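Local structure of xylose isomerase domain protein (Alicyclobacillus acidocaldarius subsp. acidocaldarius, 3U0H) at residues T11-E15 and T260-A265; L24-Y30 and A265-R269; D49-E53 and L92-L96; D218-P224 and A249-E254. The protein is probably an isomerase of the xylose isomerase-like family, built as a TIM barrel. All coordinates share one frame; numbering follows the deposited sequence.

All four contacts belong to one closed eight-stranded TIM barrel. Contacts 1 and 2 share Ala265 and both use helix 261-280, with centres about 9 Å apart. They touch where Val13 meets Leu24 and Leu12 meets Val268. Contact 4 joins the loops after the last two barrel strands, where the active site of a TIM barrel usually lies, and it holds a 1,2-ethanediol. Its centre is about 12 Å from that of contact 1; Leu12 packs on Leu223, and Thr11 OG1 probably hydrogen-bonds to Val251 N. Val268 of contact 2 reaches Pro224 and Ala249 of contact 4. Contact 3 stands apart on the outer helices beside a second subunit, its centre about 29 Å from that of contact 4.

Contact 1: residues T11-E15 and T260-A265; sequences TLVDE and TGESRA
Arg264, Leu12 and Asp14 carry this contact, in which the loop after strand 5-8 meets the first turn of helix 261-280. The Arg264 guanidinium lies edge-on to the loop. Arg264 NE donates almost straight to Leu12 O (176°), and that oxygen lies in the guanidinium plane. The modelled 2.5 Å between Arg264 NE and Leu12 O is short, so its exact length is doubtful. Arg264 NH2 reaches the same oxygen only weakly. Arg264 NH2 also makes a salt bridge to Asp14 OD2 at 3.3 Å, through a weak hydrogen bond, with the carboxylate turned 75° from the guanidinium plane. The arginine chain bends at chi3 (-55°), which brings its head back along the helix toward the loop. Leu12 points CD2 at Arg264 CB, 4.4 Å away, and packs CD1 against the backbone of Ala265. Val13 lies against the helix start, its CG1 3.5 Å from Gly261 O. Gly261 has no side chain, and the CA atoms of Val13 and Gly261 approach to 4.0 Å. The helix start is fixed separately by a capping box: Ser263 N donates to Thr260 OG1 at 3.0 Å, and Thr260 N donates weakly to Ser263 OG. The chemistry implies a join held mainly by one arginine. It engages a loop carbonyl and, more loosely, an exposed carboxylate, beside the buried side chains of Leu12, Val13 and Ala265.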
loop_
_atom_site.group_PDB
_atom_site.type_symbol
_atom_site.label_atom_id
_atom_site.label_comp_id
_atom_site.label_asym_id
_atom_site.label_seq_id
_atom_site.Cartn_x
_atom_site.Cartn_y
_atom_site.Cartn_z
ATOM N N THR A 11 11.056 -36.922 -4.868
ATOM C CA THR A 11 11.886 -37.478 -5.945
ATOM C C THR A 11 13.006 -38.350 -5.463
ATOM O O THR A 11 13.540 -39.103 -6.231
ATOM C CB THR A 11 12.581 -36.391 -6.757
ATOM O OG1 THR A 11 13.460 -35.660 -5.887
ATOM C CG2 THR A 11 11.552 -35.442 -7.404
ATOM N N LEU A 12 13.425 -38.225 -4.225
ATOM C CA LEU A 12 14.507 -39.081 -3.764
ATOM C C LEU A 12 14.100 -40.512 -3.573
ATOM O O LEU A 12 14.938 -41.380 -3.656
ATOM C CB LEU A 12 15.074 -38.574 -2.430
ATOM C CG LEU A 12 16.407 -37.896 -2.513
ATOM C CD1 LEU A 12 17.008 -37.834 -1.116
ATOM C CD2 LEU A 12 17.260 -38.697 -3.468
ATOM N N VAL A 13 12.823 -40.747 -3.269
ATOM C CA VAL A 13 12.333 -42.049 -2.851
ATOM C C VAL A 13 11.228 -42.550 -3.772
ATOM O O VAL A 13 10.521 -41.785 -4.432
ATOM C CB VAL A 13 11.795 -41.999 -1.411
ATOM C CG1 VAL A 13 12.848 -41.434 -0.478
ATOM C CG2 VAL A 13 10.515 -41.181 -1.329
ATOM N N ASP A 14 11.043 -43.845 -3.835
ATOM C CA ASP A 14 10.197 -44.334 -4.942
ATOM C C ASP A 14 8.807 -44.509 -4.387
ATOM O O ASP A 14 8.324 -45.597 -4.336
ATOM C CB ASP A 14 10.767 -45.613 -5.662
ATOM C CG ASP A 14 11.794 -46.409 -4.812
ATOM O OD1 ASP A 14 11.684 -46.428 -3.557
ATOM O OD2 ASP A 14 12.708 -47.033 -5.411
ATOM N N GLU A 15 8.207 -43.435 -3.882
ATOM C CA GLU A 15 7.124 -43.628 -2.934
ATOM C C GLU A 15 6.034 -42.620 -3.136
ATOM O O GLU A 15 6.265 -41.423 -3.179
ATOM C CB GLU A 15 7.610 -43.652 -1.468
ATOM C CG GLU A 15 6.654 -44.328 -0.460
ATOM C CD GLU A 15 5.871 -45.527 -1.044
ATOM O OE1 GLU A 15 6.360 -46.670 -0.886
ATOM O OE2 GLU A 15 4.783 -45.349 -1.682
ATOM N N THR A 260 17.654 -48.258 -3.498
ATOM C CA THR A 260 16.271 -48.256 -2.936
ATOM C C THR A 260 15.863 -46.854 -2.403
ATOM O O THR A 260 16.724 -46.006 -2.172
ATOM C CB THR A 260 16.158 -49.259 -1.767
ATOM O OG1 THR A 260 16.694 -48.681 -0.560
ATOM C CG2 THR A 260 16.880 -50.602 -2.099
ATOM N N GLY A 261 14.575 -46.596 -2.184
ATOM C CA GLY A 261 14.170 -45.319 -1.595
ATOM C C GLY A 261 14.891 -45.044 -0.260
ATOM O O GLY A 261 15.335 -43.889 0.023
ATOM N N GLU A 262 15.013 -46.107 0.551
ATOM C CA GLU A 262 15.563 -46.014 1.899
ATOM C C GLU A 262 17.052 -45.733 1.867
ATOM O O GLU A 262 17.520 -44.842 2.545
ATOM C CB GLU A 262 15.299 -47.271 2.746
ATOM C CG GLU A 262 15.818 -47.097 4.186
ATOM C CD GLU A 262 15.608 -48.290 5.123
ATOM O OE1 GLU A 262 16.567 -48.636 5.854
ATOM O OE2 GLU A 262 14.496 -48.869 5.170
ATOM N N SER A 263 17.816 -46.505 1.118
ATOM C CA SER A 263 19.253 -46.263 1.109
ATOM C C SER A 263 19.514 -44.858 0.551
ATOM O O SER A 263 20.423 -44.193 0.972
ATOM C CB SER A 263 20.015 -47.358 0.334
ATOM O OG SER A 263 19.738 -47.284 -1.063
ATOM N N ARG A 264 18.710 -44.391 -0.397
ATOM C CA ARG A 264 18.919 -43.035 -0.967
ATOM C C ARG A 264 18.673 -41.937 0.048
ATOM O O ARG A 264 19.488 -41.022 0.215
ATOM C CB ARG A 264 18.036 -42.784 -2.186
ATOM C CG ARG A 264 18.573 -43.435 -3.445
ATOM C CD ARG A 264 17.840 -42.984 -4.695
ATOM N NE ARG A 264 16.371 -43.172 -4.662
ATOM C CZ ARG A 264 15.692 -44.232 -5.127
ATOM N NH1 ARG A 264 16.329 -45.300 -5.616
ATOM N NH2 ARG A 264 14.361 -44.255 -5.064
ATOM N N ALA A 265 17.544 -42.042 0.728
ATOM C CA ALA A 265 17.205 -41.110 1.769
ATOM C C ALA A 265 18.330 -40.997 2.805
ATOM O O ALA A 265 18.783 -39.887 3.089
ATOM C CB ALA A 265 15.879 -41.514 2.412
#

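Contact 2: residues L24-Y30 and A265-R269; sequences LARETGY and ARLVR
Arg269 and Tyr30 slide past each other in opposite directions where the end of helix 18-27 meets helix 261-280. Followed outward, Arg269 CB lies 3.8 Å from Tyr30 OH. Arg269 CG sits over the centre of the Tyr30 ring in a CH-pi contact, 3.9 Å from the centroid. A bend at chi2 (-128°) takes CD past Gly29 O. A second bend, at chi3 (-41°), turns the head toward Thr28. Arg269 NE donates to Thr28 O at 3.0 Å (166°), in the carbonyl plane. NH1 adds a weak bond to the same oxygen, and NH2 forms a salt bridge with Glu273. Tyr30 OH donates to Ala265 O at 2.7 Å, a carbonyl that also accepts the helical bond from Arg269 N. A phenylalanine in place of Tyr30 would probably keep a ring under Arg269 CG but leave Ala265 O without its second donor. Ala265 CB lies among Leu24 CD2, at 3.6 Å, Thr28 OG1, at 3.5 Å, and Thr28 CG2. The Arg266 guanidinium has Thr28 CG2 over one face and is bound to Glu262. Gly29, with positive phi, is the C-prime residue of a Schellman motif that closes helix 18-27. Chemically, then, Arg269 binds the carbonyl of Thr28, just past that helix end, while the Tyr30 hydroxyl ties the turn after helix 18-27 to helix 261-280.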
loop_
_atom_site.group_PDB
_atom_site.type_symbol
_atom_site.label_atom_id
_atom_site.label_comp_id
_atom_site.label_asym_id
_atom_site.label_seq_id
_atom_site.Cartn_x
_atom_site.Cartn_y
_atom_site.Cartn_z
ATOM N N LEU A 24 9.034 -43.329 5.959
ATOM C CA LEU A 24 10.384 -43.302 5.457
ATOM C C LEU A 24 11.185 -42.061 6.006
ATOM O O LEU A 24 12.349 -42.209 6.374
ATOM C CB LEU A 24 10.312 -43.339 3.933
ATOM C CG LEU A 24 11.445 -43.864 3.061
ATOM C CD1 LEU A 24 10.831 -44.216 1.712
ATOM C CD2 LEU A 24 12.539 -42.813 2.906
ATOM N N ALA A 25 10.574 -40.860 6.058
ATOM C CA ALA A 25 11.287 -39.683 6.576
ATOM C C ALA A 25 11.762 -39.900 7.994
ATOM O O ALA A 25 12.920 -39.657 8.287
ATOM C CB ALA A 25 10.431 -38.412 6.504
ATOM N N ARG A 26 10.868 -40.358 8.862
ATOM C CA ARG A 26 11.185 -40.635 10.274
ATOM C C ARG A 26 12.280 -41.692 10.348
ATOM O O ARG A 26 13.271 -41.517 11.053
ATOM C CB ARG A 26 9.945 -41.188 11.038
ATOM C CG ARG A 26 10.072 -41.285 12.582
ATOM C CD ARG A 26 9.497 -42.569 13.252
ATOM N NE ARG A 26 8.023 -42.794 13.185
ATOM C CZ ARG A 26 7.378 -43.632 12.338
ATOM N NH1 ARG A 26 8.041 -44.364 11.439
ATOM N NH2 ARG A 26 6.042 -43.735 12.373
ATOM N N GLU A 27 12.066 -42.794 9.623
ATOM C CA GLU A 27 12.942 -43.958 9.694
ATOM C C GLU A 27 14.338 -43.597 9.250
ATOM O O GLU A 27 15.284 -44.123 9.804
ATOM C CB GLU A 27 12.415 -45.145 8.867
ATOM C CG GLU A 27 13.320 -46.373 8.847
ATOM C CD GLU A 27 13.570 -46.977 10.232
ATOM O OE1 GLU A 27 12.575 -47.177 10.967
ATOM O OE2 GLU A 27 14.749 -47.256 10.595
ATOM N N THR A 28 14.479 -42.701 8.272
ATOM C CA THR A 28 15.818 -42.359 7.790
ATOM C C THR A 28 16.409 -41.142 8.545
ATOM O O THR A 28 17.439 -40.607 8.125
ATOM C CB THR A 28 15.897 -42.194 6.238
ATOM O OG1 THR A 28 14.879 -41.303 5.784
ATOM C CG2 THR A 28 15.776 -43.558 5.483
ATOM N N GLY A 29 15.779 -40.739 9.666
ATOM C CA GLY A 29 16.329 -39.748 10.558
ATOM C C GLY A 29 16.118 -38.283 10.130
ATOM O O GLY A 29 16.832 -37.410 10.631
ATOM N N TYR A 30 15.191 -37.996 9.199
ATOM C CA TYR A 30 14.880 -36.591 8.886
ATOM C C TYR A 30 13.856 -36.016 9.864
ATOM O O TYR A 30 13.079 -36.763 10.486
ATOM C CB TYR A 30 14.281 -36.437 7.506
ATOM C CG TYR A 30 15.189 -36.687 6.351
ATOM C CD1 TYR A 30 15.416 -37.960 5.898
ATOM C CD2 TYR A 30 15.747 -35.665 5.656
ATOM C CE1 TYR A 30 16.228 -38.210 4.820
ATOM C CE2 TYR A 30 16.556 -35.907 4.550
ATOM C CZ TYR A 30 16.794 -37.195 4.137
ATOM O OH TYR A 30 17.613 -37.490 3.045
ATOM N N ALA A 265 17.544 -42.042 0.728
ATOM C CA ALA A 265 17.205 -41.110 1.769
ATOM C C ALA A 265 18.330 -40.997 2.805
ATOM O O ALA A 265 18.783 -39.887 3.089
ATOM C CB ALA A 265 15.879 -41.514 2.412
ATOM N N ARG A 266 18.787 -42.126 3.360
ATOM C CA ARG A 266 19.837 -42.131 4.397
ATOM C C ARG A 266 21.152 -41.582 3.885
ATOM O O ARG A 266 21.774 -40.753 4.547
ATOM C CB ARG A 266 20.040 -43.539 4.960
ATOM C CG ARG A 266 20.889 -43.615 6.230
ATOM C CD ARG A 266 21.020 -45.060 6.770
ATOM N NE ARG A 266 19.772 -45.849 6.629
ATOM C CZ ARG A 266 18.741 -45.821 7.482
ATOM N NH1 ARG A 266 18.778 -45.075 8.594
ATOM N NH2 ARG A 266 17.662 -46.560 7.220
ATOM N N LEU A 267 21.558 -42.013 2.691
ATOM C CA LEU A 267 22.832 -41.572 2.090
ATOM C C LEU A 267 22.919 -40.060 1.865
ATOM O O LEU A 267 23.938 -39.439 2.124
ATOM C CB LEU A 267 23.104 -42.289 0.763
ATOM C CG LEU A 267 24.541 -42.134 0.254
ATOM C CD1 LEU A 267 25.567 -42.610 1.288
ATOM C CD2 LEU A 267 24.718 -42.883 -1.068
ATOM N N VAL A 268 21.857 -39.458 1.384
ATOM C CA VAL A 268 21.901 -38.014 1.093
ATOM C C VAL A 268 21.801 -37.177 2.401
ATOM O O VAL A 268 22.422 -36.124 2.513
ATOM C CB VAL A 268 20.789 -37.651 0.060
ATOM C CG1 VAL A 268 20.696 -36.133 -0.179
ATOM C CG2 VAL A 268 21.016 -38.412 -1.231
ATOM N N ARG A 269 21.013 -37.634 3.380
ATOM C CA ARG A 269 21.003 -37.023 4.728
ATOM C C ARG A 269 22.424 -36.920 5.268
ATOM O O ARG A 269 22.796 -35.856 5.716
ATOM C CB ARG A 269 20.229 -37.848 5.772
ATOM C CG ARG A 269 19.540 -36.994 6.806
ATOM C CD ARG A 269 19.803 -37.339 8.246
ATOM N NE ARG A 269 19.821 -38.756 8.466
ATOM C CZ ARG A 269 20.843 -39.471 8.924
ATOM N NH1 ARG A 269 20.686 -40.773 9.012
ATOM N NH2 ARG A 269 21.995 -38.931 9.277
#

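Contact 3: residues D49-E53 and L92-L96; sequences DAAVE and LCARL
Arg95 grips Glu53 side-on with two nitrogens, both directed to one carboxylate oxygen. The bond from Arg95 NH1 to Glu53 OE1 is 2.7 Å long and fairly straight (160°). Arg95 NE reaches the same OE1 at 3.1 Å and is more bent. OE1 lies close to the guanidinium plane, and each nitrogen meets it nearly along its C-O axis. The carboxylate itself is turned 47° from that plane. Its other oxygen, OE2, forms a salt bridge with Arg244 of the second subunit, so Glu53 sits between two arginines. Arg244 also packs on Arg95, and Tyr239 of the same subunit packs on Glu53. A bend at chi3 (58°) directs the Arg95 head across to helix 49-57. There Arg95 NH2 is 4.4 Å from Asp49 OD2, but the oxygen lies well out of plane, so only the charges interact.

Beneath this polar layer Leu92 and Leu96 pack on helix 49-57. Leu96 CD2 presses on the backbone of Glu53, 3.6 Å from its CA, and Leu96 CD1 meets Val52 CG1 at 4.0 Å. At the other end, Leu92 CD1 rests against Asp49 CB at 3.9 Å. Leu96 also touches Leu40 of helix 37-47 and Leu63 of strand 62-67, which ties the pair to the barrel wall. Glu53 thus probably offsets the charge of two arginines at once, and one carboxylate links a helix pair inside the subunit to the interface beside it.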
loop_
_atom_site.group_PDB
_atom_site.type_symbol
_atom_site.label_atom_id
_atom_site.label_comp_id
_atom_site.label_asym_id
_atom_site.label_seq_id
_atom_site.Cartn_x
_atom_site.Cartn_y
_atom_site.Cartn_z
ATOM N N ASP A 49 -8.371 -32.055 8.698
ATOM C CA ASP A 49 -7.051 -31.385 8.915
ATOM C C ASP A 49 -6.288 -31.883 10.163
ATOM O O ASP A 49 -5.059 -31.922 10.181
ATOM C CB ASP A 49 -7.236 -29.849 9.053
ATOM C CG ASP A 49 -7.713 -29.168 7.760
ATOM O OD1 ASP A 49 -7.951 -29.892 6.775
ATOM O OD2 ASP A 49 -7.803 -27.893 7.714
ATOM N N ALA A 50 -7.017 -32.217 11.222
ATOM C CA ALA A 50 -6.401 -32.586 12.497
ATOM C C ALA A 50 -5.615 -33.932 12.416
ATOM O O ALA A 50 -4.506 -34.092 12.940
ATOM C CB ALA A 50 -7.491 -32.659 13.576
ATOM N N ALA A 51 -6.229 -34.899 11.750
ATOM C CA ALA A 51 -5.581 -36.166 11.398
ATOM C C ALA A 51 -4.263 -35.938 10.627
ATOM O O ALA A 51 -3.297 -36.630 10.870
ATOM C CB ALA A 51 -6.544 -37.027 10.585
ATOM N N VAL A 52 -4.229 -34.958 9.725
ATOM C CA VAL A 52 -3.004 -34.664 8.952
ATOM C C VAL A 52 -1.920 -34.106 9.877
ATOM O O VAL A 52 -0.750 -34.437 9.759
ATOM C CB VAL A 52 -3.251 -33.705 7.772
ATOM C CG1 VAL A 52 -1.925 -33.331 7.110
ATOM C CG2 VAL A 52 -4.209 -34.333 6.753
ATOM N N GLU A 53 -2.327 -33.301 10.838
ATOM C CA GLU A 53 -1.355 -32.731 11.741
ATOM C C GLU A 53 -0.809 -33.801 12.651
ATOM O O GLU A 53 0.371 -33.845 12.924
ATOM C CB GLU A 53 -1.984 -31.587 12.505
ATOM C CG GLU A 53 -1.437 -31.357 13.888
ATOM C CD GLU A 53 -1.736 -29.944 14.350
ATOM O OE1 GLU A 53 -2.687 -29.302 13.819
ATOM O OE2 GLU A 53 -0.972 -29.465 15.191
ATOM N N LEU A 92 -3.129 -24.105 6.979
ATOM C CA LEU A 92 -3.004 -25.508 7.294
ATOM C C LEU A 92 -1.502 -25.816 7.191
ATOM O O LEU A 92 -0.941 -26.406 8.071
ATOM C CB LEU A 92 -3.853 -26.374 6.372
ATOM C CG LEU A 92 -3.523 -27.894 6.437
ATOM C CD1 LEU A 92 -3.736 -28.488 7.856
ATOM C CD2 LEU A 92 -4.289 -28.714 5.378
ATOM N N CYS A 93 -0.826 -25.325 6.167
ATOM C CA CYS A 93 0.577 -25.689 6.037
ATOM C C CYS A 93 1.422 -25.021 7.090
ATOM O O CYS A 93 2.390 -25.638 7.568
ATOM C CB CYS A 93 1.120 -25.389 4.636
ATOM S SG CYS A 93 0.402 -26.469 3.371
ATOM N N ALA A 94 1.079 -23.784 7.465
ATOM C CA ALA A 94 1.794 -23.100 8.595
ATOM C C ALA A 94 1.774 -23.958 9.879
ATOM O O ALA A 94 2.778 -24.059 10.580
ATOM C CB ALA A 94 1.202 -21.689 8.890
ATOM N N ARG A 95 0.618 -24.575 10.157
ATOM C CA ARG A 95 0.379 -25.381 11.359
ATOM C C ARG A 95 1.272 -26.632 11.395
ATOM O O ARG A 95 1.539 -27.168 12.449
ATOM C CB ARG A 95 -1.093 -25.888 11.393
ATOM C CG ARG A 95 -2.120 -24.978 12.063
ATOM C CD ARG A 95 -3.560 -25.443 11.771
ATOM N NE ARG A 95 -3.777 -26.815 12.227
ATOM C CZ ARG A 95 -4.931 -27.473 12.121
ATOM N NH1 ARG A 95 -5.024 -28.701 12.602
ATOM N NH2 ARG A 95 -5.988 -26.901 11.547
ATOM N N LEU A 96 1.620 -27.113 10.208
ATOM C CA LEU A 96 2.523 -28.227 10.004
ATOM C C LEU A 96 4.004 -27.811 9.908
ATOM O O LEU A 96 4.880 -28.688 9.773
ATOM C CB LEU A 96 2.149 -28.912 8.697
ATOM C CG LEU A 96 0.740 -29.521 8.667
ATOM C CD1 LEU A 96 0.337 -29.986 7.260
ATOM C CD2 LEU A 96 0.764 -30.691 9.639
#

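Contact 4: residues D218-P224 and A249-E254; sequences DGKRLLP and AEVLHE. With EDO (1,2-ethanediol), chain D.
Arg221 lies alongside Leu252, both pointing the same way, with Leu252 CD1 over one face of the guanidinium, toward its rim. The backbone joins here too, as Arg221 N donates to Leu252 O at 2.9 Å. The arginine chain is extended from CG to NE (chi3 180°), which carries its head out among Asp218, Glu250 and Asp179. Arg221 NE donates to Asp218 O at 2.9 Å. Arg221 NH2 forms a salt bridge to Asp218 OD1 at 2.7 Å, meeting it from above the carboxylate plane. Arg221 NH1 bonds weakly to Glu250 O and pairs by charge alone with Glu250 OE1, 3.5 Å away; it also bridges to Asp179. A methionine in place of Arg221 would probably leave Asp218, Glu250 and Asp179 without the positive charge among them. Farther along, Val251 CG2 lies 3.4 Å from Leu222 O, and Pro224 CG touches Ala249 CB at 3.9 Å. The 1,2-ethanediol, probably from the crystallisation liquor, donates through O2 to Asp218 OD1 at 2.7 Å and also bonds to His182. This salt-bridge network joins the loops after strands 201-206 and 246-249, at the C-terminal mouth of the barrel, where TIM-barrel enzymes typically place their active site.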
loop_
_atom_site.group_PDB
_atom_site.type_symbol
_atom_site.label_atom_id
_atom_site.label_comp_id
_atom_site.label_asym_id
_atom_site.label_seq_id
_atom_site.Cartn_x
_atom_site.Cartn_y
_atom_site.Cartn_z
ATOM N N ASP A 218 17.390 -30.202 -16.933
ATOM C CA ASP A 218 16.571 -29.930 -15.771
ATOM C C ASP A 218 15.925 -31.129 -15.168
ATOM O O ASP A 218 15.671 -31.146 -13.948
ATOM C CB ASP A 218 15.479 -28.946 -16.154
ATOM C CG ASP A 218 14.705 -28.482 -14.998
ATOM O OD1 ASP A 218 15.284 -27.908 -14.051
ATOM O OD2 ASP A 218 13.495 -28.702 -15.025
ATOM N N GLY A 219 15.676 -32.108 -16.033
ATOM C CA GLY A 219 14.835 -33.269 -15.767
ATOM C C GLY A 219 15.668 -34.506 -15.503
ATOM O O GLY A 219 15.119 -35.541 -15.196
ATOM N N LYS A 220 16.990 -34.379 -15.621
ATOM C CA LYS A 220 17.949 -35.503 -15.531
ATOM C C LYS A 220 19.114 -35.208 -14.544
ATOM O O LYS A 220 20.245 -35.020 -14.948
ATOM C CB LYS A 220 18.525 -35.815 -16.929
ATOM C CG LYS A 220 17.444 -35.974 -17.967
ATOM C CD LYS A 220 17.948 -36.348 -19.357
ATOM C CE LYS A 220 16.934 -35.940 -20.422
ATOM N NZ LYS A 220 17.508 -35.910 -21.791
ATOM N N ARG A 221 18.774 -35.127 -13.258
ATOM C CA ARG A 221 19.672 -34.728 -12.193
ATOM C C ARG A 221 20.240 -35.918 -11.384
ATOM O O ARG A 221 19.796 -37.056 -11.468
ATOM C CB ARG A 221 18.943 -33.767 -11.215
ATOM C CG ARG A 221 18.127 -32.609 -11.843
ATOM C CD ARG A 221 17.688 -31.586 -10.795
ATOM N NE ARG A 221 16.930 -30.529 -11.420
ATOM C CZ ARG A 221 16.391 -29.505 -10.766
ATOM N NH1 ARG A 221 16.511 -29.425 -9.434
ATOM N NH2 ARG A 221 15.748 -28.561 -11.445
ATOM N N LEU A 222 21.253 -35.630 -10.591
ATOM C CA LEU A 222 21.956 -36.655 -9.818
ATOM C C LEU A 222 21.816 -36.317 -8.316
ATOM O O LEU A 222 21.380 -35.200 -7.932
ATOM C CB LEU A 222 23.411 -36.673 -10.243
ATOM C CG LEU A 222 23.810 -37.208 -11.619
ATOM C CD1 LEU A 222 25.328 -37.373 -11.674
ATOM C CD2 LEU A 222 23.143 -38.541 -11.949
ATOM N N LEU A 223 22.152 -37.298 -7.490
ATOM C CA LEU A 223 22.151 -37.143 -6.056
ATOM C C LEU A 223 23.214 -36.180 -5.654
ATOM O O LEU A 223 24.324 -36.264 -6.188
ATOM C CB LEU A 223 22.497 -38.450 -5.370
ATOM C CG LEU A 223 21.590 -39.636 -5.674
ATOM C CD1 LEU A 223 22.023 -40.843 -4.808
ATOM C CD2 LEU A 223 20.132 -39.220 -5.463
ATOM N N PRO A 224 22.915 -35.307 -4.663
ATOM C CA PRO A 224 23.964 -34.411 -4.146
ATOM C C PRO A 224 25.285 -35.155 -3.939
ATOM O O PRO A 224 25.305 -36.214 -3.301
ATOM C CB PRO A 224 23.410 -33.961 -2.806
ATOM C CG PRO A 224 21.932 -34.109 -2.948
ATOM C CD PRO A 224 21.735 -35.327 -3.783
ATOM N N ALA A 249 16.820 -32.169 -1.181
ATOM C CA ALA A 249 17.432 -32.798 -2.352
ATOM C C ALA A 249 16.358 -33.074 -3.407
ATOM O O ALA A 249 15.793 -34.181 -3.449
ATOM C CB ALA A 249 18.138 -34.072 -1.962
ATOM N N GLU A 250 16.047 -32.059 -4.215
ATOM C CA GLU A 250 15.165 -32.206 -5.413
ATOM C C GLU A 250 16.004 -32.777 -6.564
ATOM O O GLU A 250 16.776 -32.043 -7.203
ATOM C CB GLU A 250 14.481 -30.888 -5.847
ATOM C CG GLU A 250 13.452 -31.092 -7.009
ATOM C CD GLU A 250 12.695 -29.841 -7.480
ATOM O OE1 GLU A 250 13.296 -28.894 -8.050
ATOM O OE2 GLU A 250 11.452 -29.822 -7.331
ATOM N N VAL A 251 15.870 -34.088 -6.798
ATOM C CA VAL A 251 16.646 -34.779 -7.828
ATOM C C VAL A 251 15.696 -35.250 -8.916
ATOM O O VAL A 251 15.331 -36.417 -8.942
ATOM C CB VAL A 251 17.496 -35.913 -7.234
ATOM C CG1 VAL A 251 18.258 -36.637 -8.325
ATOM C CG2 VAL A 251 18.475 -35.331 -6.209
ATOM N N LEU A 252 15.236 -34.317 -9.759
ATOM C CA LEU A 252 14.292 -34.669 -10.799
ATOM C C LEU A 252 15.008 -35.672 -11.714
ATOM O O LEU A 252 16.189 -35.540 -11.951
ATOM C CB LEU A 252 13.799 -33.443 -11.589
ATOM C CG LEU A 252 13.113 -32.326 -10.785
ATOM C CD1 LEU A 252 12.640 -31.216 -11.719
ATOM C CD2 LEU A 252 11.912 -32.802 -9.991
ATOM N N HIS A 253 14.308 -36.693 -12.181
ATOM C CA HIS A 253 14.930 -37.735 -13.002
ATOM C C HIS A 253 13.897 -38.371 -13.919
ATOM O O HIS A 253 12.700 -38.410 -13.581
ATOM C CB HIS A 253 15.552 -38.770 -12.082
ATOM C CG HIS A 253 14.565 -39.389 -11.132
ATOM N ND1 HIS A 253 14.181 -38.778 -9.991
ATOM C CD2 HIS A 253 13.820 -40.591 -11.220
ATOM C CE1 HIS A 253 13.271 -39.553 -9.354
ATOM N NE2 HIS A 253 13.046 -40.666 -10.111
ATOM N N GLU A 254 14.310 -38.861 -15.093
ATOM C CA GLU A 254 13.332 -39.483 -16.049
ATOM C C GLU A 254 13.228 -41.003 -15.895
ATOM O O GLU A 254 12.226 -41.628 -16.298
ATOM C CB GLU A 254 13.698 -39.147 -17.502
ATOM C CG GLU A 254 13.554 -37.672 -17.834
ATOM C CD GLU A 254 13.709 -37.357 -19.324
ATOM O OE1 GLU A 254 13.986 -38.267 -20.172
ATOM O OE2 GLU A 254 13.532 -36.153 -19.633
HETATM C C1 EDO D . 11.312 -27.100 -11.716
HETATM O O1 EDO D . 11.075 -28.381 -12.305
HETATM C C2 EDO D . 12.085 -26.312 -12.761
HETATM O O2 EDO D . 13.483 -26.522 -12.547
#